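PDB 6KTY: flagellar hook-associated protein 2 from Bdellovibrio bacteriovorus, which probably caps the tip of the growing flagellar filament, helping flagellin subunits polymerise there and keeping them from leaking out of the central channel. Local coordinates for residues A41-A45 with L116-T122; K73-N78 with Q90-V96. All coordinates share one frame; numbering follows the deposited sequence.

Contact 1: residues A41-A45 with L116-T122; sequences AQKPA and LVSGLST
Thr122 packs against both Ala41 and Lys43. Its CG2, anti to the carbonyl carbon, comes within 3.8 Å of Lys43 CG, while its CB is pressed against Ala41 CB at 3.5 Å, tighter than usual for two carbons. The hydroxyl occupies the crowded position between backbone N and carbonyl carbon (chi1 62°) and is hydrogen-bonded to the carbonyl of Pro165. The aliphatic chain of Lys43 passes Gly119 O, CD coming to 3.3 Å from it, and bends only at its last torsion, where NZ forms a salt bridge to Asp158 of the second subunit. The Pro44 ring packs against the backbone of 119-121, with CD 3.3 Å from Ser121 O and CG 3.9 Å from Gly119 CA. The amide N of Gly119 gives a nearly straight hydrogen bond of 2.8 Å to Pro44 O, next to the antiparallel, non-hydrogen-bonded pair Ala45 and Ser118, whose CB atoms touch. This is the start of an antiparallel strand pairing, where the link from strand 32-39 enters the four-stranded sheet as strand 45-48, which lies between strands 113-119 and 144-148, with strand 98-104 on the far side of 113-119.

Contact 2: residues K73-N78 with Q90-V96; sequences KEVYIN and QINAANV
Strand 73-77 and the last turn of the helix, 90-94, run at 133° to each other, their axes approaching to 8.5 Å. Val75 faces the helix and divides its two methyls between different partners. CG1, anti to the backbone N (chi1 168°), meets Ile91 CG1 at 4.1 Å, the two side chains crossing at about a right angle; CG2 rests on Ala94 CB at 3.8 Å and on Val96 CG2 at 3.9 Å. Toward the start of the strand, the aliphatic part of Lys73 slides past Val96 in the opposite direction, CG against CB. The other end is polar. Gln90 reaches out with its chain extended beyond CG, and its OE1 accepts the backbone N-H of Asn78 at 3.1 Å, in the carbonyl plane on a lone pair and almost straight at 170°. Gln90 OE1 also lies 3.1 Å from Tyr76 O, a pair of acceptors that cannot bond to each other, which probably offsets part of the gain. Ile77 CD1 lies beside the Gln90 amide. The whole is a helix packed on an antiparallel sheet: strand 71-77 is an outermost strand, paired with strand 63-68, and Ile91 also packs on strands 98-104 and 113-119.

The two contacts illustrate how a long-range closure can enclose a local one. Along the chain, 41-45 comes first, then both halves of contact 2, and finally 116-122. Their centres lie 16 Å apart, that of contact 1 about 2 Å and that of contact 2 about 17 Å from the centre of the chain. Val117 CG2 touches Ile91 CD1 at 3.9 Å, so helix 84-94 lies between the three-stranded sheet containing strand 71-77 and the four-stranded sheet containing strand 113-119, touching both. In this fragment of the cap protein, contact 1 includes the link from strand 32-39 of the five-stranded sheet and meets the second subunit, tying it to the assembly, whereas no other chain of the assembly touches contact 2.

Contact 1: residues A41-A45 with L116-T122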
loop_
_atom_site.group_PDB
_atom_site.type_symbol
_atom_site.label_atom_id
_atom_site.label_comp_id
_atom_site.label_asym_id
_atom_site.label_seq_id
_atom_site.Cartn_x
_atom_site.Cartn_y
_atom_site.Cartn_z
ATOM N N ALA A 41 7.265 -2.907 -15.989
ATOM C CA ALA A 41 7.792 -3.708 -17.097
ATOM C C ALA A 41 8.792 -4.754 -16.546
ATOM O O ALA A 41 9.514 -4.458 -15.606
ATOM C CB ALA A 41 8.456 -2.807 -18.114
ATOM N N GLN A 42 8.792 -5.959 -17.123
ATOM C CA GLN A 42 9.551 -7.096 -16.588
ATOM C C GLN A 42 10.607 -7.533 -17.609
ATOM O O GLN A 42 10.306 -7.625 -18.814
ATOM C CB GLN A 42 8.638 -8.285 -16.300
ATOM C CG GLN A 42 7.420 -7.998 -15.488
ATOM C CD GLN A 42 7.732 -7.871 -14.005
ATOM O OE1 GLN A 42 8.268 -8.785 -13.403
ATOM N NE2 GLN A 42 7.394 -6.744 -13.424
ATOM N N LYS A 43 11.822 -7.789 -17.105
ATOM C CA LYS A 43 12.898 -8.407 -17.871
ATOM C C LYS A 43 12.638 -9.892 -18.032
ATOM O O LYS A 43 12.149 -10.520 -17.107
ATOM C CB LYS A 43 14.235 -8.259 -17.139
ATOM C CG LYS A 43 14.700 -6.852 -16.925
ATOM C CD LYS A 43 15.917 -6.870 -15.980
ATOM C CE LYS A 43 16.014 -5.604 -15.129
ATOM N NZ LYS A 43 15.582 -5.870 -13.695
ATOM N N PRO A 44 13.016 -10.472 -19.186
ATOM C CA PRO A 44 12.973 -11.935 -19.278
ATOM C C PRO A 44 14.069 -12.468 -18.343
ATOM O O PRO A 44 15.107 -11.805 -18.199
ATOM C CB PRO A 44 13.333 -12.203 -20.738
ATOM C CG PRO A 44 14.241 -11.054 -21.083
ATOM C CD PRO A 44 13.797 -9.886 -20.285
ATOM N N ALA A 45 13.865 -13.626 -17.738
ATOM C CA ALA A 45 14.851 -14.166 -16.798
ATOM C C ALA A 45 14.681 -15.625 -16.523
ATOM O O ALA A 45 13.603 -16.193 -16.771
ATOM C CB ALA A 45 14.834 -13.346 -15.454
ATOM N N LEU A 116 21.013 -16.833 -11.441
ATOM C CA LEU A 116 19.932 -16.025 -12.006
ATOM C C LEU A 116 20.456 -15.350 -13.264
ATOM O O LEU A 116 21.469 -14.630 -13.214
ATOM C CB LEU A 116 19.485 -14.963 -10.989
ATOM C CG LEU A 116 18.576 -13.806 -11.493
ATOM C CD1 LEU A 116 17.206 -14.362 -11.873
ATOM C CD2 LEU A 116 18.403 -12.698 -10.424
ATOM N N VAL A 117 19.782 -15.542 -14.385
ATOM C CA VAL A 117 20.226 -14.904 -15.634
ATOM C C VAL A 117 19.037 -14.038 -16.132
ATOM O O VAL A 117 17.937 -14.546 -16.301
ATOM C CB VAL A 117 20.620 -15.959 -16.659
ATOM C CG1 VAL A 117 21.038 -15.337 -17.980
ATOM C CG2 VAL A 117 21.745 -16.890 -16.105
ATOM N N SER A 118 19.264 -12.756 -16.372
ATOM C CA SER A 118 18.186 -11.872 -16.800
ATOM C C SER A 118 18.588 -11.052 -18.026
ATOM O O SER A 118 19.759 -10.708 -18.186
ATOM C CB SER A 118 17.777 -11.008 -15.633
ATOM O OG SER A 118 18.787 -10.031 -15.409
ATOM N N GLY A 119 17.623 -10.779 -18.910
ATOM C CA GLY A 119 17.830 -9.860 -20.029
ATOM C C GLY A 119 18.102 -8.491 -19.466
ATOM O O GLY A 119 17.836 -8.235 -18.290
ATOM N N LEU A 120 18.639 -7.599 -20.278
ATOM C CA LEU A 120 18.904 -6.233 -19.823
ATOM C C LEU A 120 17.717 -5.317 -20.113
ATOM O O LEU A 120 17.643 -4.237 -19.554
ATOM C CB LEU A 120 20.167 -5.676 -20.475
ATOM C CG LEU A 120 21.476 -6.345 -20.031
ATOM C CD1 LEU A 120 22.635 -5.927 -20.950
ATOM C CD2 LEU A 120 21.776 -5.984 -18.571
ATOM N N SER A 121 16.795 -5.741 -20.996
ATOM C CA SER A 121 15.650 -4.901 -21.396
ATOM C C SER A 121 14.345 -5.531 -21.008
ATOM O O SER A 121 14.183 -6.750 -21.050
ATOM C CB SER A 121 15.618 -4.686 -22.908
ATOM O OG SER A 121 16.791 -4.023 -23.334
ATOM N N THR A 122 13.404 -4.664 -20.682
ATOM C CA THR A 122 12.046 -5.051 -20.338
ATOM C C THR A 122 11.182 -4.961 -21.600
ATOM O O THR A 122 11.641 -4.475 -22.632
ATOM C CB THR A 122 11.493 -4.083 -19.282
ATOM O OG1 THR A 122 11.449 -2.777 -19.840
ATOM C CG2 THR A 122 12.382 -4.064 -17.976
#

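Contact 2: residues K73-N78 with Q90-V96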
loop_
_atom_site.group_PDB
_atom_site.type_symbol
_atom_site.label_atom_id
_atom_site.label_comp_id
_atom_site.label_asym_id
_atom_site.label_seq_id
_atom_site.Cartn_x
_atom_site.Cartn_y
_atom_site.Cartn_z
ATOM N N LYS A 73 21.966 -17.141 -29.253
ATOM C CA LYS A 73 23.267 -16.947 -28.631
ATOM C C LYS A 73 23.625 -18.202 -27.849
ATOM O O LYS A 73 22.812 -18.740 -27.102
ATOM C CB LYS A 73 23.279 -15.705 -27.728
ATOM C CG LYS A 73 22.826 -14.413 -28.405
ATOM C CD LYS A 73 23.832 -13.895 -29.411
ATOM C CE LYS A 73 23.401 -12.575 -30.008
ATOM N NZ LYS A 73 24.176 -12.261 -31.243
ATOM N N GLU A 74 24.831 -18.706 -28.067
ATOM C CA GLU A 74 25.297 -19.890 -27.366
ATOM C C GLU A 74 26.540 -19.515 -26.605
ATOM O O GLU A 74 27.548 -19.226 -27.240
ATOM C CB GLU A 74 25.577 -21.028 -28.355
ATOM C CG GLU A 74 24.290 -21.649 -28.920
ATOM C CD GLU A 74 24.527 -22.822 -29.862
ATOM O OE1 GLU A 74 25.499 -23.594 -29.648
ATOM O OE2 GLU A 74 23.724 -22.986 -30.816
ATOM N N VAL A 75 26.467 -19.552 -25.264
ATOM C CA VAL A 75 27.588 -19.187 -24.389
ATOM C C VAL A 75 28.353 -20.451 -23.986
ATOM O O VAL A 75 27.779 -21.382 -23.431
ATOM C CB VAL A 75 27.098 -18.431 -23.123
ATOM C CG1 VAL A 75 28.209 -18.311 -22.072
ATOM C CG2 VAL A 75 26.574 -17.032 -23.506
ATOM N N TYR A 76 29.643 -20.462 -24.300
ATOM C CA TYR A 76 30.499 -21.636 -24.130
ATOM C C TYR A 76 31.007 -21.749 -22.698
ATOM O O TYR A 76 31.710 -20.859 -22.201
ATOM C CB TYR A 76 31.695 -21.566 -25.075
ATOM C CG TYR A 76 31.336 -21.346 -26.539
ATOM C CD1 TYR A 76 30.330 -22.102 -27.162
ATOM C CD2 TYR A 76 31.989 -20.371 -27.304
ATOM C CE1 TYR A 76 29.993 -21.899 -28.507
ATOM C CE2 TYR A 76 31.659 -20.165 -28.638
ATOM C CZ TYR A 76 30.667 -20.934 -29.236
ATOM O OH TYR A 76 30.349 -20.736 -30.568
ATOM N N ILE A 77 30.695 -22.872 -22.060
ATOM C CA ILE A 77 31.132 -23.119 -20.690
ATOM C C ILE A 77 32.363 -24.031 -20.669
ATOM O O ILE A 77 32.331 -25.202 -21.050
ATOM C CB ILE A 77 29.998 -23.658 -19.852
ATOM C CG1 ILE A 77 28.863 -22.613 -19.836
ATOM C CG2 ILE A 77 30.484 -23.975 -18.429
ATOM C CD1 ILE A 77 29.343 -21.220 -19.433
ATOM N N ASN A 78 33.457 -23.424 -20.245
ATOM C CA ASN A 78 34.723 -24.069 -20.162
ATOM C C ASN A 78 34.837 -24.813 -18.822
ATOM O O ASN A 78 34.663 -24.229 -17.757
ATOM C CB ASN A 78 35.787 -23.005 -20.322
ATOM C CG ASN A 78 37.148 -23.560 -20.299
ATOM O OD1 ASN A 78 37.391 -24.588 -19.674
ATOM N ND2 ASN A 78 38.066 -22.887 -20.956
ATOM N N GLN A 90 31.410 -16.038 -17.020
ATOM C CA GLN A 90 31.509 -16.311 -18.479
ATOM C C GLN A 90 30.269 -15.791 -19.234
ATOM O O GLN A 90 30.377 -15.271 -20.336
ATOM C CB GLN A 90 31.675 -17.824 -18.748
ATOM C CG GLN A 90 33.007 -18.421 -18.250
ATOM C CD GLN A 90 33.198 -19.938 -18.550
ATOM O OE1 GLN A 90 33.401 -20.341 -19.709
ATOM N NE2 GLN A 90 33.220 -20.765 -17.488
ATOM N N ILE A 91 29.086 -15.932 -18.635
ATOM C CA ILE A 91 27.868 -15.337 -19.213
ATOM C C ILE A 91 28.052 -13.834 -19.242
ATOM O O ILE A 91 27.858 -13.235 -20.285
ATOM C CB ILE A 91 26.560 -15.726 -18.492
ATOM C CG1 ILE A 91 26.264 -17.226 -18.660
ATOM C CG2 ILE A 91 25.381 -14.937 -19.013
ATOM C CD1 ILE A 91 25.160 -17.806 -17.692
ATOM N N ASN A 92 28.490 -13.213 -18.150
ATOM C CA ASN A 92 28.652 -11.763 -18.198
ATOM C C ASN A 92 29.725 -11.358 -19.242
ATOM O O ASN A 92 29.517 -10.418 -20.004
ATOM C CB ASN A 92 28.976 -11.182 -16.824
ATOM C CG ASN A 92 27.786 -11.237 -15.874
ATOM O OD1 ASN A 92 26.624 -11.167 -16.312
ATOM N ND2 ASN A 92 28.061 -11.387 -14.563
ATOM N N ALA A 93 30.842 -12.091 -19.308
ATOM C CA ALA A 93 31.938 -11.706 -20.212
ATOM C C ALA A 93 31.563 -11.934 -21.674
ATOM O O ALA A 93 32.139 -11.324 -22.542
ATOM C CB ALA A 93 33.219 -12.461 -19.881
ATOM N N ALA A 94 30.604 -12.817 -21.944
ATOM C CA ALA A 94 30.156 -13.066 -23.311
ATOM C C ALA A 94 29.500 -11.841 -23.953
ATOM O O ALA A 94 29.437 -11.745 -25.174
ATOM C CB ALA A 94 29.187 -14.232 -23.328
ATOM N N ASN A 95 28.929 -10.945 -23.143
ATOM C CA ASN A 95 28.325 -9.720 -23.679
ATOM C C ASN A 95 27.179 -10.018 -24.684
ATOM O O ASN A 95 27.133 -9.458 -25.757
ATOM C CB ASN A 95 29.418 -8.825 -24.304
ATOM C CG ASN A 95 29.024 -7.337 -24.338
ATOM O OD1 ASN A 95 28.551 -6.791 -23.345
ATOM N ND2 ASN A 95 29.202 -6.699 -25.474
ATOM N N VAL A 96 26.275 -10.919 -24.328
ATOM C CA VAL A 96 25.199 -11.317 -25.243
ATOM C C VAL A 96 23.817 -10.747 -24.834
ATOM O O VAL A 96 22.779 -11.315 -25.178
ATOM C CB VAL A 96 25.160 -12.864 -25.403
ATOM C CG1 VAL A 96 26.439 -13.321 -26.095
ATOM C CG2 VAL A 96 24.976 -13.553 -24.061
#